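Local structure of uncharacterized metal-dependent hydrolase (Pyrococcus horikoshii, 3IGH) at residues S341-D345 / K381-R385; M79-R83 / Q93-R97; T10-S14 / G457-P461. The protein is uncharacterised in detail but probably acts as a metal-dependent hydrolase on carbon-nitrogen bonds other than peptide bonds. All coordinates share one frame; numbering follows the deposited sequence.

Contact 1 (S341-D345 / K381-R385); sequences SLVRD and KWVYR. With SO4 (sulfate ion), chain G.
A single antiparallel beta bridge, Leu342 opposite Val383, joins two loops of the TIM-barrel hydrolase fold. Two nearly straight backbone bonds frame it: Tyr384 N to Ser341 O (2.9 Å) and Val343 N to Trp382 O (3.0 Å). Leu342 CD2 meets Val383 CG2 and Trp382 CB.

Arg385 extends the join with its side chain. Arg385 NH1 donates to Val343 O (2.8 Å) and also to Asp345 OD2 (2.7 Å), while NH2 reaches that same carboxylate oxygen. The salt bridge is thus end-on and converges on one atom, met by NH1 nearly along its C-O axis and by NH2 from above the carboxylate plane. With both acceptors close to the guanidinium plane and NE paired to Asp388, rotation of the group is probably restrained. The chain, bent at chi3 (-54°), keeps NH1 beside the same carbonyl that CD already approaches.

Trp382 receives Arg344 CG over one face, a CH-pi contact 3.5 Å from the centroid of the six-membered ring. At the indole edge, Trp382 NE1 donates to O1 of a sulfate, probably from the crystallisation liquor, at 2.7 Å; Asp345 N donates to the same oxygen (2.9 Å). A water bridges Ser341 OG and Tyr384 OH, the latter also bonded to Asp368.

Beyond the two loops, the Arg344 guanidinium pairs with Asp346, Asp318 and Asp322. Val343 packs on Leu321 of helix 318-331, Val383 lies against helix 371-375, and Tyr384 touches helix 364-367.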
loop_
_atom_site.group_PDB
_atom_site.type_symbol
_atom_site.label_atom_id
_atom_site.label_comp_id
_atom_site.label_asym_id
_atom_site.label_seq_id
_atom_site.Cartn_x
_atom_site.Cartn_y
_atom_site.Cartn_z
ATOM N N SER A 341 -6.265 -6.344 31.415
ATOM C CA SER A 341 -5.540 -6.794 32.606
ATOM C C SER A 341 -6.448 -7.193 33.765
ATOM O O SER A 341 -6.122 -8.101 34.527
ATOM C CB SER A 341 -4.569 -5.706 33.055
ATOM O OG SER A 341 -3.724 -5.315 31.977
ATOM N N LEU A 342 -7.587 -6.517 33.865
ATOM C CA LEU A 342 -8.582 -6.763 34.901
ATOM C C LEU A 342 -9.941 -6.949 34.236
ATOM O O LEU A 342 -10.501 -5.992 33.692
ATOM C CB LEU A 342 -8.660 -5.565 35.840
ATOM C CG LEU A 342 -7.790 -5.462 37.086
ATOM C CD1 LEU A 342 -8.329 -4.343 37.936
ATOM C CD2 LEU A 342 -7.844 -6.737 37.871
ATOM N N VAL A 343 -10.446 -8.178 34.254
ATOM C CA VAL A 343 -11.736 -8.516 33.650
ATOM C C VAL A 343 -12.616 -9.186 34.708
ATOM O O VAL A 343 -12.236 -10.217 35.254
ATOM C CB VAL A 343 -11.569 -9.483 32.449
ATOM C CG1 VAL A 343 -12.926 -9.877 31.868
ATOM C CG2 VAL A 343 -10.677 -8.862 31.364
ATOM N N ARG A 344 -13.780 -8.599 34.988
ATOM C CA ARG A 344 -14.735 -9.157 35.964
ATOM C C ARG A 344 -15.471 -10.354 35.371
ATOM O O ARG A 344 -15.544 -10.476 34.152
ATOM C CB ARG A 344 -15.763 -8.099 36.366
ATOM C CG ARG A 344 -15.199 -6.779 36.848
ATOM C CD ARG A 344 -16.309 -5.868 37.398
ATOM N NE ARG A 344 -17.352 -5.630 36.401
ATOM C CZ ARG A 344 -17.433 -4.546 35.629
ATOM N NH1 ARG A 344 -18.411 -4.450 34.748
ATOM N NH2 ARG A 344 -16.544 -3.562 35.728
ATOM N N ASP A 345 -16.040 -11.216 36.222
ATOM C CA ASP A 345 -16.816 -12.381 35.754
ATOM C C ASP A 345 -17.955 -11.981 34.812
ATOM O O ASP A 345 -18.221 -12.679 33.833
ATOM C CB ASP A 345 -17.392 -13.206 36.923
ATOM C CG ASP A 345 -16.319 -13.892 37.771
ATOM O OD1 ASP A 345 -16.706 -14.676 38.670
ATOM O OD2 ASP A 345 -15.105 -13.658 37.566
ATOM N N LYS A 381 -8.902 -12.557 41.241
ATOM C CA LYS A 381 -9.447 -13.470 40.227
ATOM C C LYS A 381 -9.663 -12.811 38.857
ATOM O O LYS A 381 -9.785 -13.503 37.844
ATOM C CB LYS A 381 -10.750 -14.114 40.715
ATOM C CG LYS A 381 -11.873 -13.131 41.036
ATOM C CD LYS A 381 -13.164 -13.864 41.396
ATOM C CE LYS A 381 -14.062 -13.024 42.302
ATOM N NZ LYS A 381 -14.875 -12.019 41.561
ATOM N N TRP A 382 -9.680 -11.479 38.836
ATOM C CA TRP A 382 -9.853 -10.716 37.602
ATOM C C TRP A 382 -8.539 -10.494 36.861
ATOM O O TRP A 382 -8.548 -10.054 35.710
ATOM C CB TRP A 382 -10.432 -9.334 37.886
ATOM C CG TRP A 382 -11.748 -9.264 38.612
ATOM C CD1 TRP A 382 -12.608 -10.290 38.898
ATOM C CD2 TRP A 382 -12.366 -8.073 39.103
ATOM N NE1 TRP A 382 -13.711 -9.807 39.566
ATOM C CE2 TRP A 382 -13.588 -8.450 39.703
ATOM C CE3 TRP A 382 -11.996 -6.718 39.106
ATOM C CZ2 TRP A 382 -14.447 -7.522 40.297
ATOM C CZ3 TRP A 382 -12.856 -5.797 39.685
ATOM C CH2 TRP A 382 -14.060 -6.205 40.281
ATOM N N VAL A 383 -7.421 -10.795 37.519
ATOM C CA VAL A 383 -6.089 -10.403 37.041
ATOM C C VAL A 383 -5.518 -11.379 36.009
ATOM O O VAL A 383 -5.370 -12.572 36.299
ATOM C CB VAL A 383 -5.090 -10.249 38.232
ATOM C CG1 VAL A 383 -3.686 -9.963 37.737
ATOM C CG2 VAL A 383 -5.530 -9.143 39.166
ATOM N N TYR A 384 -5.192 -10.860 34.818
ATOM C CA TYR A 384 -4.528 -11.623 33.743
ATOM C C TYR A 384 -5.096 -13.030 33.593
ATOM O O TYR A 384 -4.361 -14.034 33.627
ATOM C CB TYR A 384 -3.012 -11.670 33.968
ATOM C CG TYR A 384 -2.347 -10.303 33.965
ATOM C CD1 TYR A 384 -2.560 -9.389 32.922
ATOM C CD2 TYR A 384 -1.482 -9.936 34.988
ATOM C CE1 TYR A 384 -1.938 -8.131 32.938
ATOM C CE2 TYR A 384 -0.874 -8.703 35.008
ATOM C CZ TYR A 384 -1.104 -7.803 33.990
ATOM O OH TYR A 384 -0.478 -6.581 34.035
ATOM N N ARG A 385 -6.414 -13.100 33.455
ATOM C CA ARG A 385 -7.123 -14.383 33.527
ATOM C C ARG A 385 -7.173 -15.080 32.173
ATOM O O ARG A 385 -8.243 -15.292 31.593
ATOM C CB ARG A 385 -8.510 -14.224 34.191
ATOM C CG ARG A 385 -9.463 -13.217 33.541
ATOM C CD ARG A 385 -10.651 -12.876 34.437
ATOM N NE ARG A 385 -11.409 -14.039 34.898
ATOM C CZ ARG A 385 -12.545 -13.975 35.597
ATOM N NH1 ARG A 385 -13.079 -12.804 35.922
ATOM N NH2 ARG A 385 -13.153 -15.091 35.973
HETATM S S SO4 G . -17.495 -10.524 39.574
HETATM O O1 SO4 G . -16.169 -10.952 39.147
HETATM O O2 SO4 G . -17.394 -9.239 40.262
HETATM O O3 SO4 G . -18.371 -10.350 38.413
HETATM O O4 SO4 G . -18.044 -11.534 40.474
HETATM O O HOH W 1 -1.365 -4.420 32.569
#

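Contact 2 (M79-R83 / Q93-R97); sequences MVDLR and QRLKR
Arg94 NH1 is held by two backbone carbonyls, Arg83 O at 2.9 Å and Asp81 O at 3.0 Å. Asp81 O lies near the guanidinium plane, whereas Arg83 O is tilted from it; the donor stands above the carbonyl plane of Arg83 and 30° off that of Asp81. The side chain runs extended from CG to NE, which carries NH1 from the helix to the strand end.

Apolar contacts accompany this polar link. Val80 CB meets Leu95 CD2 at 3.8 Å. Leu82 CD2 touches Arg94 CB (4.0 Å) and Leu95 CG, the two leucines crossing at about a right angle.

The receiving turn is itself pinned. Asp81 OD1 accepts from Arg83 N (3.1 Å), an Asx turn, and the carboxylate takes Arg83 NE and NH2 side-on, one on each oxygen. A leucine in place of Arg94 would probably leave both carbonyls without their shared donor and Glu90 without its charged mate, so that only apolar contacts join turn to helix.

With NH2 paired to Glu90, the charge of Arg94 is likely balanced within helix 88-96, while NH1 spends its hydrogens on uncharged carbonyls, joining the helix to the end of strand 80-81 of the beta-alpha-beta unit and the turn after it.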
loop_
_atom_site.group_PDB
_atom_site.type_symbol
_atom_site.label_atom_id
_atom_site.label_comp_id
_atom_site.label_asym_id
_atom_site.label_seq_id
_atom_site.Cartn_x
_atom_site.Cartn_y
_atom_site.Cartn_z
ATOM N N MET A 79 20.121 2.604 23.820
ATOM C CA MET A 79 20.195 3.431 25.029
ATOM C C MET A 79 21.320 2.980 25.961
ATOM O O MET A 79 21.712 1.812 25.958
ATOM C CB MET A 79 18.870 3.374 25.799
ATOM C CG MET A 79 17.872 4.453 25.456
ATOM S SD MET A 79 16.387 4.319 26.472
ATOM C CE MET A 79 15.610 5.887 26.143
ATOM N N VAL A 80 21.825 3.920 26.757
ATOM C CA VAL A 80 22.755 3.604 27.836
ATOM C C VAL A 80 21.981 3.053 29.037
ATOM O O VAL A 80 21.046 3.688 29.546
ATOM C CB VAL A 80 23.605 4.840 28.255
ATOM C CG1 VAL A 80 24.616 4.464 29.336
ATOM C CG2 VAL A 80 24.343 5.419 27.051
ATOM N N ASP A 81 22.380 1.865 29.481
ATOM C CA ASP A 81 21.758 1.198 30.617
ATOM C C ASP A 81 22.406 1.692 31.920
ATOM O O ASP A 81 23.575 1.405 32.191
ATOM C CB ASP A 81 21.918 -0.322 30.457
ATOM C CG ASP A 81 21.093 -1.121 31.456
ATOM O OD1 ASP A 81 20.500 -0.534 32.388
ATOM O OD2 ASP A 81 21.034 -2.358 31.300
ATOM N N LEU A 82 21.627 2.417 32.722
ATOM C CA LEU A 82 22.101 2.994 33.979
ATOM C C LEU A 82 21.607 2.238 35.211
ATOM O O LEU A 82 21.811 2.687 36.343
ATOM C CB LEU A 82 21.705 4.473 34.082
ATOM C CG LEU A 82 22.093 5.401 32.925
ATOM C CD1 LEU A 82 21.386 6.747 33.072
ATOM C CD2 LEU A 82 23.606 5.585 32.829
ATOM N N ARG A 83 20.957 1.096 34.995
ATOM C CA ARG A 83 20.489 0.268 36.104
ATOM C C ARG A 83 21.684 -0.240 36.894
ATOM O O ARG A 83 22.677 -0.679 36.315
ATOM C CB ARG A 83 19.668 -0.916 35.595
ATOM C CG ARG A 83 18.318 -0.531 35.025
ATOM C CD ARG A 83 17.602 -1.747 34.477
ATOM N NE ARG A 83 18.347 -2.346 33.373
ATOM C CZ ARG A 83 17.930 -3.395 32.675
ATOM N NH1 ARG A 83 16.774 -3.973 32.966
ATOM N NH2 ARG A 83 18.669 -3.866 31.683
ATOM N N GLN A 93 30.405 7.961 33.579
ATOM C CA GLN A 93 31.298 7.051 32.876
ATOM C C GLN A 93 30.543 6.226 31.823
ATOM O O GLN A 93 31.016 6.084 30.688
ATOM C CB GLN A 93 32.021 6.148 33.879
ATOM C CG GLN A 93 33.290 5.491 33.344
ATOM C CD GLN A 93 33.982 4.591 34.367
ATOM O OE1 GLN A 93 35.138 4.202 34.183
ATOM N NE2 GLN A 93 33.276 4.255 35.448
ATOM N N ARG A 94 29.362 5.723 32.197
ATOM C CA ARG A 94 28.498 4.961 31.282
ATOM C C ARG A 94 27.994 5.815 30.121
ATOM O O ARG A 94 28.020 5.383 28.961
ATOM C CB ARG A 94 27.308 4.351 32.034
ATOM C CG ARG A 94 27.685 3.242 33.007
ATOM C CD ARG A 94 26.455 2.593 33.623
ATOM N NE ARG A 94 26.810 1.741 34.752
ATOM C CZ ARG A 94 26.016 0.818 35.288
ATOM N NH1 ARG A 94 24.801 0.596 34.795
ATOM N NH2 ARG A 94 26.447 0.104 36.319
ATOM N N LEU A 95 27.554 7.029 30.434
ATOM C CA LEU A 95 27.045 7.941 29.411
ATOM C C LEU A 95 28.118 8.396 28.415
ATOM O O LEU A 95 27.823 8.606 27.236
ATOM C CB LEU A 95 26.341 9.137 30.052
ATOM C CG LEU A 95 25.044 8.790 30.781
ATOM C CD1 LEU A 95 24.586 9.962 31.604
ATOM C CD2 LEU A 95 23.939 8.328 29.800
ATOM N N LYS A 96 29.359 8.515 28.886
ATOM C CA LYS A 96 30.492 8.861 28.019
ATOM C C LYS A 96 30.846 7.766 27.006
ATOM O O LYS A 96 31.431 8.055 25.966
ATOM C CB LYS A 96 31.720 9.250 28.851
ATOM C CG LYS A 96 31.648 10.662 29.413
ATOM C CD LYS A 96 32.994 11.122 29.956
ATOM C CE LYS A 96 32.934 12.575 30.413
ATOM N NZ LYS A 96 34.258 13.062 30.883
ATOM N N ARG A 97 30.483 6.520 27.306
ATOM C CA ARG A 97 30.687 5.406 26.377
ATOM C C ARG A 97 29.577 5.298 25.324
ATOM O O ARG A 97 29.723 4.566 24.341
ATOM C CB ARG A 97 30.795 4.077 27.130
ATOM C CG ARG A 97 32.032 3.919 27.995
ATOM C CD ARG A 97 31.891 2.679 28.863
ATOM N NE ARG A 97 32.800 2.684 30.008
ATOM C CZ ARG A 97 32.542 2.098 31.175
ATOM N NH1 ARG A 97 33.434 2.159 32.154
ATOM N NH2 ARG A 97 31.394 1.460 31.373
#

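Contact 3 (T10-S14 / G457-P461); sequences TIYTS and GKLEP
Leu459 N donates to Thr13 O at 2.9 Å, the one backbone hydrogen bond between strand 10-14 and the loop 457-461. The donor lies in the carbonyl plane on a lone pair, with a nearly straight N-H...O angle of 166°.

Side chains gather round it. Leu459 CD1 approaches Tyr12 O (3.6 Å) and meets Ile11 CG2 at 4.2 Å, the side chains crossing at about a right angle. Thr13 CG2 comes within 3.5 Å of Leu459 O, a buried carbonyl oxygen that has no hydrogen-bonding partner in the model. Glu460 OE1 approaches Ser14 CB, and its CG lies near Thr13 OG1.

Lys458 is modelled in two conformers; in the one described, Lys458 NZ donates to Ser14 OG (2.8 Å), so the bond may be only partly occupied. Its chain turns at chi4 (-70°) to put NZ there. Ser14 OG, set anti to its own backbone N, also bonds to Pro17 O.

Further out, Lys458 makes a cation-pi contact with Tyr445, while Leu459 rests on Val59 and Pro61 of strand 58-68. Backbone bonds from Thr10 and Tyr12 to strand 58-68, and from Ile11 and Thr13 to strand 19-21, hold strand 10-14 from both edges.

Thr13 and Ser14 together face Lys19, which makes this end of the strand a classic beta bulge, here bonded to a loop from near the other end of the chain.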
loop_
_atom_site.group_PDB
_atom_site.type_symbol
_atom_site.label_atom_id
_atom_site.label_comp_id
_atom_site.label_asym_id
_atom_site.label_seq_id
_atom_site.Cartn_x
_atom_site.Cartn_y
_atom_site.Cartn_z
ATOM N N THR A 10 10.257 -32.793 11.219
ATOM C CA THR A 10 8.963 -32.779 11.875
ATOM C C THR A 10 8.447 -31.349 11.850
ATOM O O THR A 10 8.976 -30.463 12.531
ATOM C CB THR A 10 9.060 -33.317 13.310
ATOM O OG1 THR A 10 9.467 -34.690 13.273
ATOM C CG2 THR A 10 7.724 -33.212 14.026
ATOM N N ILE A 11 7.417 -31.136 11.045
ATOM C CA ILE A 11 6.892 -29.798 10.820
ATOM C C ILE A 11 5.533 -29.684 11.478
ATOM O O ILE A 11 4.597 -30.369 11.086
ATOM C CB ILE A 11 6.775 -29.488 9.309
ATOM C CG1 ILE A 11 8.150 -29.620 8.642
ATOM C CG2 ILE A 11 6.190 -28.083 9.093
ATOM C CD1 ILE A 11 8.106 -30.211 7.260
ATOM N N TYR A 12 5.439 -28.825 12.491
ATOM C CA TYR A 12 4.148 -28.502 13.108
ATOM C C TYR A 12 3.468 -27.436 12.262
ATOM O O TYR A 12 4.019 -26.356 12.071
ATOM C CB TYR A 12 4.343 -27.984 14.539
ATOM C CG TYR A 12 4.785 -29.052 15.514
ATOM C CD1 TYR A 12 3.850 -29.855 16.157
ATOM C CD2 TYR A 12 6.137 -29.269 15.782
ATOM C CE1 TYR A 12 4.244 -30.843 17.049
ATOM C CE2 TYR A 12 6.541 -30.259 16.671
ATOM C CZ TYR A 12 5.585 -31.042 17.302
ATOM O OH TYR A 12 5.961 -32.031 18.187
ATOM N N THR A 13 2.283 -27.746 11.748
ATOM C CA THR A 13 1.561 -26.807 10.900
ATOM C C THR A 13 0.492 -26.068 11.680
ATOM O O THR A 13 0.038 -25.013 11.251
ATOM C CB THR A 13 0.894 -27.489 9.676
ATOM O OG1 THR A 13 -0.182 -28.329 10.111
ATOM C CG2 THR A 13 1.914 -28.303 8.876
ATOM N N SER A 14 0.090 -26.635 12.815
ATOM C CA SER A 14 -0.969 -26.067 13.649
ATOM C C SER A 14 -0.799 -26.592 15.071
ATOM O O SER A 14 -0.308 -27.708 15.268
ATOM C CB SER A 14 -2.342 -26.458 13.086
ATOM O OG SER A 14 -3.393 -25.918 13.854
ATOM N N GLY A 457 0.195 -17.608 10.570
ATOM C CA GLY A 457 -0.012 -18.243 11.870
ATOM C C GLY A 457 -0.050 -19.758 11.843
ATOM O O GLY A 457 0.125 -20.403 12.882
ATOM N N LYS A 458 -0.299 -20.317 10.657
ATOM C CA LYS A 458 -0.269 -21.766 10.443
ATOM C C LYS A 458 0.662 -22.093 9.276
ATOM O O LYS A 458 1.028 -21.209 8.504
ATOM C CB LYS A 458 -1.673 -22.305 10.161
ATOM C CG LYS A 458 -2.617 -22.304 11.359
ATOM C CD LYS A 458 -3.932 -22.995 11.010
ATOM C CE LYS A 458 -4.997 -22.763 12.072
ATOM N NZ LYS A 458 -4.720 -23.471 13.353
ATOM N N LEU A 459 1.068 -23.354 9.149
ATOM C CA LEU A 459 1.899 -23.730 7.994
ATOM C C LEU A 459 1.129 -24.692 7.091
ATOM O O LEU A 459 1.671 -25.657 6.553
ATOM C CB LEU A 459 3.282 -24.261 8.418
ATOM C CG LEU A 459 4.249 -23.275 9.092
ATOM C CD1 LEU A 459 5.427 -24.012 9.733
ATOM C CD2 LEU A 459 4.756 -22.168 8.135
ATOM N N GLU A 460 -0.160 -24.401 6.944
ATOM C CA GLU A 460 -1.049 -25.125 6.042
ATOM C C GLU A 460 -1.061 -24.381 4.707
ATOM O O GLU A 460 -0.654 -23.215 4.665
ATOM C CB GLU A 460 -2.451 -25.196 6.655
ATOM C CG GLU A 460 -2.531 -26.150 7.845
ATOM C CD GLU A 460 -3.773 -25.960 8.704
ATOM O OE1 GLU A 460 -3.807 -26.533 9.815
ATOM O OE2 GLU A 460 -4.710 -25.247 8.280
ATOM N N PRO A 461 -1.476 -25.057 3.607
ATOM C CA PRO A 461 -1.611 -24.395 2.295
ATOM C C PRO A 461 -2.412 -23.084 2.316
ATOM O O PRO A 461 -3.464 -23.007 2.949
ATOM C CB PRO A 461 -2.322 -25.455 1.442
ATOM C CG PRO A 461 -1.863 -26.748 2.024
ATOM C CD PRO A 461 -1.786 -26.500 3.513
#

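Contacts 1 and 3 are buried, whereas contact 2 is partly buried and lies on a beta-alpha-beta unit. No two touch or share an element: nearest atoms are about 17 Å apart between contacts 1 and 2, and about 31 Å between contacts 2 and 3, which lie on opposite sides of the chain's centre. The chemistry differs from place to place. Loop meets loop in contact 1, through a beta bridge, a salt bridge and an indole face; in contact 2 an arginine spans helix to strand; in contact 3 a backbone bond, a lysine-serine bond and a leucine join strand 10-14 to a loop far along the chain, enclosing the other two.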